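Local coordinates for manganese-binding protein (Chlamydia trachomatis, PDB 6NSI) that binds iron, manganese and nickel ions, with a preference for ferrous iron, and hands them to the membrane permease of an ABC transporter for import, at residues A[112-115]-A[116-119]; A[144-147]-A[148-151]; A[171-174]-A[175-178]; A[267-270]-A[271-275]. All coordinates share one frame; numbering follows the deposited sequence.

Interaction 1. Residues A[112-115]-A[116-119]; sequences AAVK and EMAA
Val114 and Met117 make the tight side of this helical turn. The methyl CE of Met117 lies 3.7 Å from CG2 of Val114, and the two side chains run past each other at a slant. Met117 sends CG away from its own carbonyl carbon (chi1 -59°) and back along the helix, and the chain beyond CG is extended, which carries the sulfur and CE over Val114 and brings CE within 4.4 Å of Ala113 CB. Neighbouring helices close over this patch: Cys14 and Val15 of helix 9-19 reach Met117, Leu140 and Met143 of helix 129-154 reach Val114, and Leu84 of helix 80-85 lies on Ala113.

The looser side is polar and wet. Glu116, folded back at chi2 (-62°), turns its carboxylate toward the preceding turn, where a water donates to Glu116 OE2 at 2.8 Å and to Ala112 O at 2.7 Å. Ala112 O also accepts the helical bond from Glu116 N (3.1 Å), so one carbonyl serves two donors. A salt bridge from Lys87 NZ gives OE2 a second partner.

Within helix 107-124 the bond from Ala118 N to Val114 O (2.9 Å) is nearly straight, at 173°. The chemistry thus divides the helix lengthwise: dispersion contacts join it to its neighbours on one side, while on the other water and Lys87 together probably stabilise the negative charge of Glu116.

Interaction 2. Residues A[144-147]-A[148-151]; sequences EELD and RWAA
Arg148 folds back over the preceding turn of helix 129-154, in the i to i-4 and i-3 spacing of an alpha helix. Bent at chi3 (-58°), its chain lays one guanidinium face above Glu144 O and Glu145 CA, the latter 3.5 Å from Arg148 NH2. Glu144 O takes its helical bond from Arg148 N (3.0 Å, 168°).

The charges meet through solvent here: a water donates to Glu144 OE1 at 2.9 Å and accepts from Arg148 NH1 at 3.2 Å. Glu145 lies across the guanidinium with its carboxylate plane turned only 15° from it, yet OE1 stays 4.8 Å from Arg148 NH2, too far for a direct bond. Any attraction is therefore longer-range.

Asp147 is satisfied outside this helix, OD1 by the hydroxyl of Tyr178 and OD2 by a salt bridge to Arg177, both on helix 172-178. The indole nitrogen of Trp149 is bonded to the carbonyl of Leu286 near the C terminus. Along the backbone, Glu145 O accepts from Trp149 N and Asp147 O from Ala151 N.

Leu146 and Trp149 point the same way, side by side; the indole sets its edge against Leu146 O, and Trp149 CE3 lies 3.9 Å from Leu146 CD1.

Interaction 3. Residues A[171-174]-A[175-178]; sequences FSYF and TRRY
An edge-to-face aromatic pair, Phe174 with Tyr178, spans one turn of the short, largely buried helix 172-178, close to the iron site: the Phe171 side chain is about 8 Å from the bound iron, and those of Tyr173 and the iron ligand His102 are about 4 Å apart. The centroids of the pair are 5.2 Å apart with planes at 63°, and Tyr178 CD2 stands over one face of Phe174, 3.7 Å from its CD2. With CG trans to the backbone N (chi1 -178°), Phe174 offers that face to the following turn.

At the helix start, the N-cap residue Phe171 gives its carbonyl oxygen to two donors of Thr175, the backbone N at 2.8 Å and OG1 at 2.7 Å. They come from opposite faces of the carbonyl plane, OG1 from well above it.

Arg176 runs alongside Tyr173, its guanidinium almost perpendicular to the ring and NH2 3.7 Å from Tyr173 CD2 at the ring edge. A water accepts from Arg176 NH2 and donates to Tyr173 O (2.9 Å); Asp91 O receives NH1.

The polar groups of Thr175 and Arg176 thus find carbonyl or water partners, while the Phe174–Tyr178 pair contributes mainly dispersion and weak ring electrostatics.

Interaction 4. Residues A[267-270]-A[271-275]; sequences FSTF and QHNVR
Val274 sets a methyl on the face of Phe270 one helical turn earlier. CG2 lies 4.1 Å from the ring centroid and 17° off the ring normal, a CH-pi contact, and Val274 CG2 is also 3.4 Å from Phe270 O. The torsions explain the meeting: the Phe270 ring swings trans to its backbone N (chi1 177°), forward along the helix, while CG2 of Val274, the branch beside its own backbone N, reaches back toward the ring.

On the polar side, Gln271 extends back along the previous turn, with CG 3.4 Å from Phe267 O and OE1 3.6 Å from Ser268 CA. A water donates to Gln271 OE1 at 2.5 Å and has a weak, long contact with Ser268 OG. The serine hydroxyl has its firmer partner in Asn265 ND2.

Both patches ride on the regular i to i-4 bonding of helix 266-280, a long helix near the C-terminal end of this metal-binding protein, probably of the bacterial solute-binding protein 9 family. His272 N donates to Ser268 O (2.8 Å, 161°), and Val274 N donates to Phe270 O, the same oxygen that CG2 touches.

Farther out, a third side of the helix, with Thr269, His272 and Asn273, is anchored to the chain that comes before it. Thr269 OG1 bonds to Asn265 O and Cys263 N, His272 NE2 to Pro256 O, and Asn273 OD1 to Tyr258 N. Asn273 itself stays about 11 Å from the bound iron, measured from its side chain. OD1 of Asn273 also lies in the plane of the His272 ring, at its edge.

How the interactions relate
From the N terminus, the four contacts come in series; each lies within about two turns of one helix, joining residues three or four apart, so none closes a long loop and none nests in or crosses another. Interaction 1 lies on helix 107-124 and interaction 2 on the next, helix 129-154, with centres 18 Å apart and no touch between them. Interactions 2, 3 and 4 touch pairwise. Besides the polar ties from Asp147 to helix 172-178, Ala151 CA packs on Tyr178 CD1 at 3.8 Å. Ala150 CB packs on Phe270 CZ at 3.6 Å, and Tyr178 OH meets that same CZ at 3.7 Å. Helices 129-154, 172-178 and 266-280 are thereby tied together, with interaction 3 nearest the iron site.

Interaction 1. Residues A[112-115]-A[116-119]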
loop_
_atom_site.group_PDB
_atom_site.type_symbol
_atom_site.label_atom_id
_atom_site.label_comp_id
_atom_site.label_asym_id
_atom_site.label_seq_id
_atom_site.Cartn_x
_atom_site.Cartn_y
_atom_site.Cartn_z
ATOM N N ALA A 112 2.711 -12.703 0.988
ATOM C CA ALA A 112 2.360 -13.561 -0.140
ATOM C C ALA A 112 2.868 -12.981 -1.457
ATOM O O ALA A 112 3.385 -13.714 -2.308
ATOM C CB ALA A 112 0.848 -13.766 -0.192
ATOM N N ALA A 113 2.727 -11.660 -1.642
ATOM C CA ALA A 113 3.301 -11.001 -2.812
ATOM C C ALA A 113 4.800 -11.262 -2.906
ATOM O O ALA A 113 5.325 -11.585 -3.977
ATOM C CB ALA A 113 3.024 -9.494 -2.748
ATOM N N VAL A 114 5.511 -11.118 -1.788
ATOM C CA VAL A 114 6.945 -11.374 -1.803
ATOM C C VAL A 114 7.232 -12.835 -2.138
ATOM O O VAL A 114 8.223 -13.139 -2.821
ATOM C CB VAL A 114 7.559 -10.942 -0.462
ATOM C CG1 VAL A 114 8.983 -11.431 -0.337
ATOM C CG2 VAL A 114 7.503 -9.414 -0.347
ATOM N N LYS A 115 6.334 -13.733 -1.741
ATOM C CA LYS A 115 6.503 -15.166 -2.077
ATOM C C LYS A 115 6.495 -15.308 -3.595
ATOM O O LYS A 115 7.287 -16.071 -4.099
ATOM C CB LYS A 115 5.418 -16.032 -1.437
ATOM C CG LYS A 115 5.916 -17.372 -0.921
ATOM C CD LYS A 115 4.879 -18.152 -0.168
ATOM C CE LYS A 115 4.208 -17.316 0.895
ATOM N NZ LYS A 115 5.123 -17.006 2.015
ATOM N N GLU A 116 5.616 -14.580 -4.275
ATOM C CA GLU A 116 5.563 -14.636 -5.733
ATOM C C GLU A 116 6.795 -13.990 -6.355
ATOM O O GLU A 116 7.310 -14.480 -7.364
ATOM C CB GLU A 116 4.294 -13.955 -6.241
ATOM C CG GLU A 116 3.016 -14.572 -5.712
ATOM C CD GLU A 116 2.860 -16.017 -6.131
ATOM O OE1 GLU A 116 3.141 -16.338 -7.306
ATOM O OE2 GLU A 116 2.462 -16.833 -5.276
ATOM N N MET A 117 7.270 -12.882 -5.778
ATOM C CA MET A 117 8.521 -12.282 -6.234
ATOM C C MET A 117 9.656 -13.301 -6.217
ATOM O O MET A 117 10.342 -13.498 -7.225
ATOM C CB MET A 117 8.891 -11.088 -5.363
ATOM C CG MET A 117 7.864 -9.947 -5.318
ATOM S SD MET A 117 8.534 -8.638 -4.275
ATOM C CE MET A 117 7.034 -7.845 -3.658
ATOM N N ALA A 118 9.878 -13.942 -5.066
ATOM C CA ALA A 118 10.941 -14.941 -4.952
ATOM C C ALA A 118 10.785 -16.042 -5.991
ATOM O O ALA A 118 11.742 -16.389 -6.698
ATOM C CB ALA A 118 10.945 -15.539 -3.548
ATOM N N ALA A 119 9.585 -16.619 -6.087
ATOM C CA ALA A 119 9.370 -17.695 -7.048
ATOM C C ALA A 119 9.685 -17.219 -8.457
ATOM O O ALA A 119 10.464 -17.850 -9.181
ATOM C CB ALA A 119 7.933 -18.207 -6.953
HETATM O O HOH W 1 2.309 -16.200 -2.525
#

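Interaction 2. Residues A[144-147]-A[148-151]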
loop_
_atom_site.group_PDB
_atom_site.type_symbol
_atom_site.label_atom_id
_atom_site.label_comp_id
_atom_site.label_asym_id
_atom_site.label_seq_id
_atom_site.Cartn_x
_atom_site.Cartn_y
_atom_site.Cartn_z
ATOM N N GLU A 144 6.573 -11.759 8.595
ATOM C CA GLU A 144 5.602 -12.379 9.487
ATOM C C GLU A 144 5.717 -11.802 10.888
ATOM O O GLU A 144 4.703 -11.536 11.543
ATOM C CB GLU A 144 5.774 -13.898 9.486
ATOM C CG GLU A 144 5.253 -14.512 8.192
ATOM C CD GLU A 144 5.610 -15.977 8.011
ATOM O OE1 GLU A 144 6.464 -16.493 8.772
ATOM O OE2 GLU A 144 5.040 -16.608 7.088
ATOM N N GLU A 145 6.942 -11.556 11.352
ATOM C CA GLU A 145 7.095 -10.942 12.663
ATOM C C GLU A 145 6.581 -9.506 12.656
ATOM O O GLU A 145 5.910 -9.069 13.603
ATOM C CB GLU A 145 8.556 -10.991 13.099
ATOM C CG GLU A 145 8.762 -10.545 14.528
ATOM C CD GLU A 145 10.201 -10.670 14.948
ATOM O OE1 GLU A 145 10.968 -11.322 14.205
ATOM O OE2 GLU A 145 10.565 -10.110 16.008
ATOM N N LEU A 146 6.900 -8.764 11.592
ATOM C CA LEU A 146 6.349 -7.429 11.384
ATOM C C LEU A 146 4.822 -7.433 11.444
ATOM O O LEU A 146 4.211 -6.554 12.065
ATOM C CB LEU A 146 6.832 -6.912 10.034
ATOM C CG LEU A 146 7.099 -5.439 9.768
ATOM C CD1 LEU A 146 7.527 -4.719 11.030
ATOM C CD2 LEU A 146 8.167 -5.332 8.660
ATOM N N ASP A 147 4.192 -8.429 10.815
ATOM C CA ASP A 147 2.733 -8.510 10.795
ATOM C C ASP A 147 2.163 -8.760 12.191
ATOM O O ASP A 147 1.180 -8.122 12.591
ATOM C CB ASP A 147 2.296 -9.603 9.811
ATOM C CG ASP A 147 0.798 -9.780 9.766
ATOM O OD1 ASP A 147 0.092 -8.839 9.323
ATOM O OD2 ASP A 147 0.323 -10.849 10.196
ATOM N N ARG A 148 2.761 -9.693 12.942
ATOM C CA ARG A 148 2.339 -9.925 14.320
ATOM C C ARG A 148 2.493 -8.663 15.155
ATOM O O ARG A 148 1.603 -8.320 15.947
ATOM C CB ARG A 148 3.158 -11.066 14.948
ATOM C CG ARG A 148 2.732 -12.471 14.542
ATOM C CD ARG A 148 3.379 -13.558 15.428
ATOM N NE ARG A 148 4.842 -13.519 15.399
ATOM C CZ ARG A 148 5.599 -14.060 14.442
ATOM N NH1 ARG A 148 5.040 -14.686 13.409
ATOM N NH2 ARG A 148 6.924 -13.964 14.511
ATOM N N TRP A 149 3.637 -7.980 15.017
ATOM C CA TRP A 149 3.873 -6.738 15.748
ATOM C C TRP A 149 2.807 -5.693 15.431
ATOM O O TRP A 149 2.311 -5.007 16.333
ATOM C CB TRP A 149 5.263 -6.190 15.417
ATOM C CG TRP A 149 5.456 -4.771 15.889
ATOM C CD1 TRP A 149 5.740 -4.358 17.163
ATOM C CD2 TRP A 149 5.354 -3.580 15.096
ATOM N NE1 TRP A 149 5.841 -2.987 17.208
ATOM C CE2 TRP A 149 5.604 -2.483 15.954
ATOM C CE3 TRP A 149 5.085 -3.335 13.742
ATOM C CZ2 TRP A 149 5.583 -1.152 15.505
ATOM C CZ3 TRP A 149 5.076 -2.019 13.288
ATOM C CH2 TRP A 149 5.323 -0.940 14.171
ATOM N N ALA A 150 2.455 -5.548 14.151
ATOM C CA ALA A 150 1.437 -4.569 13.759
ATOM C C ALA A 150 0.084 -4.918 14.366
ATOM O O ALA A 150 -0.584 -4.067 14.968
ATOM C CB ALA A 150 1.340 -4.494 12.232
ATOM N N ALA A 151 -0.324 -6.188 14.232
ATOM C CA ALA A 151 -1.624 -6.602 14.741
ATOM C C ALA A 151 -1.706 -6.389 16.244
ATOM O O ALA A 151 -2.717 -5.903 16.755
ATOM C CB ALA A 151 -1.879 -8.063 14.377
HETATM O O HOH W 2 6.859 -16.541 11.626
#

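Interaction 3. Residues A[171-174]-A[175-178]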
loop_
_atom_site.group_PDB
_atom_site.type_symbol
_atom_site.label_atom_id
_atom_site.label_comp_id
_atom_site.label_asym_id
_atom_site.label_seq_id
_atom_site.Cartn_x
_atom_site.Cartn_y
_atom_site.Cartn_z
ATOM N N PHE A 171 -6.038 2.632 2.592
ATOM C CA PHE A 171 -5.864 1.794 3.773
ATOM C C PHE A 171 -7.048 0.855 4.014
ATOM O O PHE A 171 -7.275 0.411 5.148
ATOM C CB PHE A 171 -5.596 2.674 4.993
ATOM C CG PHE A 171 -4.347 3.526 4.852
ATOM C CD1 PHE A 171 -4.423 4.816 4.337
ATOM C CD2 PHE A 171 -3.102 3.023 5.216
ATOM C CE1 PHE A 171 -3.277 5.601 4.201
ATOM C CE2 PHE A 171 -1.945 3.799 5.082
ATOM C CZ PHE A 171 -2.033 5.090 4.583
ATOM N N SER A 172 -7.799 0.514 2.962
ATOM C CA SER A 172 -8.905 -0.421 3.162
ATOM C C SER A 172 -8.411 -1.807 3.580
ATOM O O SER A 172 -9.000 -2.438 4.469
ATOM C CB SER A 172 -9.770 -0.510 1.902
ATOM O OG SER A 172 -10.624 0.621 1.809
ATOM N N TYR A 173 -7.349 -2.317 2.945
ATOM C CA TYR A 173 -6.824 -3.625 3.352
ATOM C C TYR A 173 -6.280 -3.583 4.775
ATOM O O TYR A 173 -6.531 -4.490 5.579
ATOM C CB TYR A 173 -5.737 -4.087 2.381
ATOM C CG TYR A 173 -6.277 -4.384 1.005
ATOM C CD1 TYR A 173 -6.202 -3.432 -0.009
ATOM C CD2 TYR A 173 -6.861 -5.607 0.720
ATOM C CE1 TYR A 173 -6.690 -3.696 -1.274
ATOM C CE2 TYR A 173 -7.364 -5.881 -0.533
ATOM C CZ TYR A 173 -7.274 -4.930 -1.532
ATOM O OH TYR A 173 -7.771 -5.203 -2.788
ATOM N N PHE A 174 -5.490 -2.550 5.076
ATOM C CA PHE A 174 -4.994 -2.294 6.422
ATOM C C PHE A 174 -6.128 -2.327 7.442
ATOM O O PHE A 174 -6.031 -2.974 8.495
ATOM C CB PHE A 174 -4.293 -0.919 6.398
ATOM C CG PHE A 174 -3.679 -0.493 7.701
ATOM C CD1 PHE A 174 -4.441 0.170 8.672
ATOM C CD2 PHE A 174 -2.327 -0.699 7.932
ATOM C CE1 PHE A 174 -3.871 0.573 9.854
ATOM C CE2 PHE A 174 -1.741 -0.300 9.117
ATOM C CZ PHE A 174 -2.512 0.351 10.079
ATOM N N THR A 175 -7.208 -1.603 7.145
ATOM C CA THR A 175 -8.319 -1.460 8.078
ATOM C C THR A 175 -9.037 -2.788 8.293
ATOM O O THR A 175 -9.406 -3.133 9.422
ATOM C CB THR A 175 -9.299 -0.422 7.530
ATOM O OG1 THR A 175 -8.658 0.874 7.452
ATOM C CG2 THR A 175 -10.560 -0.367 8.396
ATOM N N ARG A 176 -9.279 -3.517 7.205
ATOM C CA ARG A 176 -9.948 -4.814 7.286
ATOM C C ARG A 176 -9.128 -5.814 8.107
ATOM O O ARG A 176 -9.684 -6.570 8.916
ATOM C CB ARG A 176 -10.203 -5.336 5.863
ATOM C CG ARG A 176 -11.171 -6.539 5.762
ATOM C CD ARG A 176 -11.261 -7.090 4.316
ATOM N NE ARG A 176 -9.961 -7.548 3.814
ATOM C CZ ARG A 176 -9.754 -8.138 2.626
ATOM N NH1 ARG A 176 -10.771 -8.346 1.785
ATOM N NH2 ARG A 176 -8.523 -8.530 2.274
ATOM N N ARG A 177 -7.801 -5.824 7.925
ATOM C CA ARG A 177 -6.958 -6.759 8.664
ATOM C C ARG A 177 -6.773 -6.346 10.120
ATOM O O ARG A 177 -6.982 -7.157 11.027
ATOM C CB ARG A 177 -5.583 -6.908 8.003
ATOM C CG ARG A 177 -4.664 -7.842 8.852
ATOM C CD ARG A 177 -3.571 -8.501 8.046
ATOM N NE ARG A 177 -2.832 -9.539 8.776
ATOM C CZ ARG A 177 -3.163 -10.835 8.785
ATOM N NH1 ARG A 177 -4.239 -11.264 8.126
ATOM N NH2 ARG A 177 -2.419 -11.722 9.449
ATOM N N TYR A 178 -6.356 -5.099 10.365
ATOM C CA TYR A 178 -5.797 -4.715 11.660
ATOM C C TYR A 178 -6.751 -3.955 12.558
ATOM O O TYR A 178 -6.494 -3.863 13.762
ATOM C CB TYR A 178 -4.561 -3.823 11.484
ATOM C CG TYR A 178 -3.430 -4.489 10.752
ATOM C CD1 TYR A 178 -2.808 -5.623 11.274
ATOM C CD2 TYR A 178 -2.992 -3.990 9.530
ATOM C CE1 TYR A 178 -1.771 -6.241 10.595
ATOM C CE2 TYR A 178 -1.960 -4.586 8.847
ATOM C CZ TYR A 178 -1.342 -5.710 9.382
ATOM O OH TYR A 178 -0.310 -6.303 8.677
HETATM O O HOH W 3 -6.866 -7.140 4.411
#

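Interaction 4. Residues A[267-270]-A[271-275]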
loop_
_atom_site.group_PDB
_atom_site.type_symbol
_atom_site.label_atom_id
_atom_site.label_comp_id
_atom_site.label_asym_id
_atom_site.label_seq_id
_atom_site.Cartn_x
_atom_site.Cartn_y
_atom_site.Cartn_z
ATOM N N PHE A 267 9.859 -1.141 4.464
ATOM C CA PHE A 267 9.631 -1.791 5.751
ATOM C C PHE A 267 9.541 -0.769 6.875
ATOM O O PHE A 267 8.612 -0.809 7.684
ATOM C CB PHE A 267 10.729 -2.826 6.024
ATOM C CG PHE A 267 10.782 -3.907 4.990
ATOM C CD1 PHE A 267 9.899 -4.981 5.048
ATOM C CD2 PHE A 267 11.680 -3.831 3.928
ATOM C CE1 PHE A 267 9.914 -5.970 4.082
ATOM C CE2 PHE A 267 11.700 -4.816 2.957
ATOM C CZ PHE A 267 10.814 -5.891 3.037
ATOM N N SER A 268 10.496 0.161 6.935
ATOM C CA SER A 268 10.430 1.231 7.920
ATOM C C SER A 268 9.183 2.091 7.730
ATOM O O SER A 268 8.654 2.641 8.701
ATOM C CB SER A 268 11.693 2.095 7.834
ATOM O OG SER A 268 12.869 1.298 7.954
ATOM N N THR A 269 8.711 2.224 6.489
ATOM C CA THR A 269 7.507 3.007 6.216
ATOM C C THR A 269 6.273 2.343 6.822
ATOM O O THR A 269 5.450 3.009 7.463
ATOM C CB THR A 269 7.328 3.191 4.708
ATOM O OG1 THR A 269 8.448 3.910 4.180
ATOM C CG2 THR A 269 6.054 3.987 4.437
ATOM N N PHE A 270 6.135 1.027 6.624
ATOM C CA PHE A 270 5.073 0.268 7.279
ATOM C C PHE A 270 5.126 0.460 8.791
ATOM O O PHE A 270 4.102 0.729 9.438
ATOM C CB PHE A 270 5.194 -1.214 6.902
ATOM C CG PHE A 270 4.191 -2.107 7.594
ATOM C CD1 PHE A 270 2.913 -2.269 7.072
ATOM C CD2 PHE A 270 4.539 -2.805 8.758
ATOM C CE1 PHE A 270 1.991 -3.094 7.698
ATOM C CE2 PHE A 270 3.622 -3.644 9.394
ATOM C CZ PHE A 270 2.346 -3.788 8.864
ATOM N N GLN A 271 6.325 0.351 9.373
ATOM C CA GLN A 271 6.468 0.571 10.810
ATOM C C GLN A 271 6.004 1.973 11.198
ATOM O O GLN A 271 5.232 2.138 12.154
ATOM C CB GLN A 271 7.915 0.347 11.242
ATOM C CG GLN A 271 8.393 -1.088 11.041
ATOM C CD GLN A 271 9.851 -1.297 11.447
ATOM O OE1 GLN A 271 10.751 -0.588 10.986
ATOM N NE2 GLN A 271 10.085 -2.280 12.316
ATOM N N HIS A 272 6.462 2.996 10.463
ATOM C CA HIS A 272 6.064 4.368 10.770
ATOM C C HIS A 272 4.548 4.536 10.707
ATOM O O HIS A 272 3.951 5.204 11.567
ATOM C CB HIS A 272 6.736 5.357 9.811
ATOM C CG HIS A 272 6.128 6.728 9.851
ATOM N ND1 HIS A 272 6.664 7.761 10.594
ATOM C CD2 HIS A 272 5.010 7.226 9.262
ATOM C CE1 HIS A 272 5.910 8.838 10.449
ATOM N NE2 HIS A 272 4.897 8.538 9.653
ATOM N N ASN A 273 3.912 3.964 9.674
ATOM C CA ASN A 273 2.461 4.069 9.547
ATOM C C ASN A 273 1.767 3.443 10.749
ATOM O O ASN A 273 0.807 4.007 11.285
ATOM C CB ASN A 273 1.993 3.393 8.261
ATOM C CG ASN A 273 2.181 4.274 7.027
ATOM O OD1 ASN A 273 2.411 5.485 7.126
ATOM N ND2 ASN A 273 2.065 3.667 5.861
ATOM N N VAL A 274 2.239 2.269 11.179
ATOM C CA VAL A 274 1.600 1.589 12.302
ATOM C C VAL A 274 1.805 2.379 13.589
ATOM O O VAL A 274 0.872 2.543 14.382
ATOM C CB VAL A 274 2.129 0.143 12.419
ATOM C CG1 VAL A 274 1.694 -0.486 13.749
ATOM C CG2 VAL A 274 1.626 -0.692 11.237
ATOM N N ARG A 275 3.026 2.877 13.817
ATOM C CA ARG A 275 3.296 3.700 14.993
ATOM C C ARG A 275 2.406 4.937 15.008
ATOM O O ARG A 275 1.772 5.246 16.019
ATOM C CB ARG A 275 4.770 4.116 15.018
ATOM C CG ARG A 275 5.724 3.028 15.486
ATOM C CD ARG A 275 7.204 3.471 15.421
ATOM N NE ARG A 275 8.059 2.371 14.977
ATOM C CZ ARG A 275 8.620 1.484 15.799
ATOM N NH1 ARG A 275 8.426 1.583 17.115
ATOM N NH2 ARG A 275 9.379 0.498 15.313
HETATM O O HOH W 4 13.161 0.042 11.096
#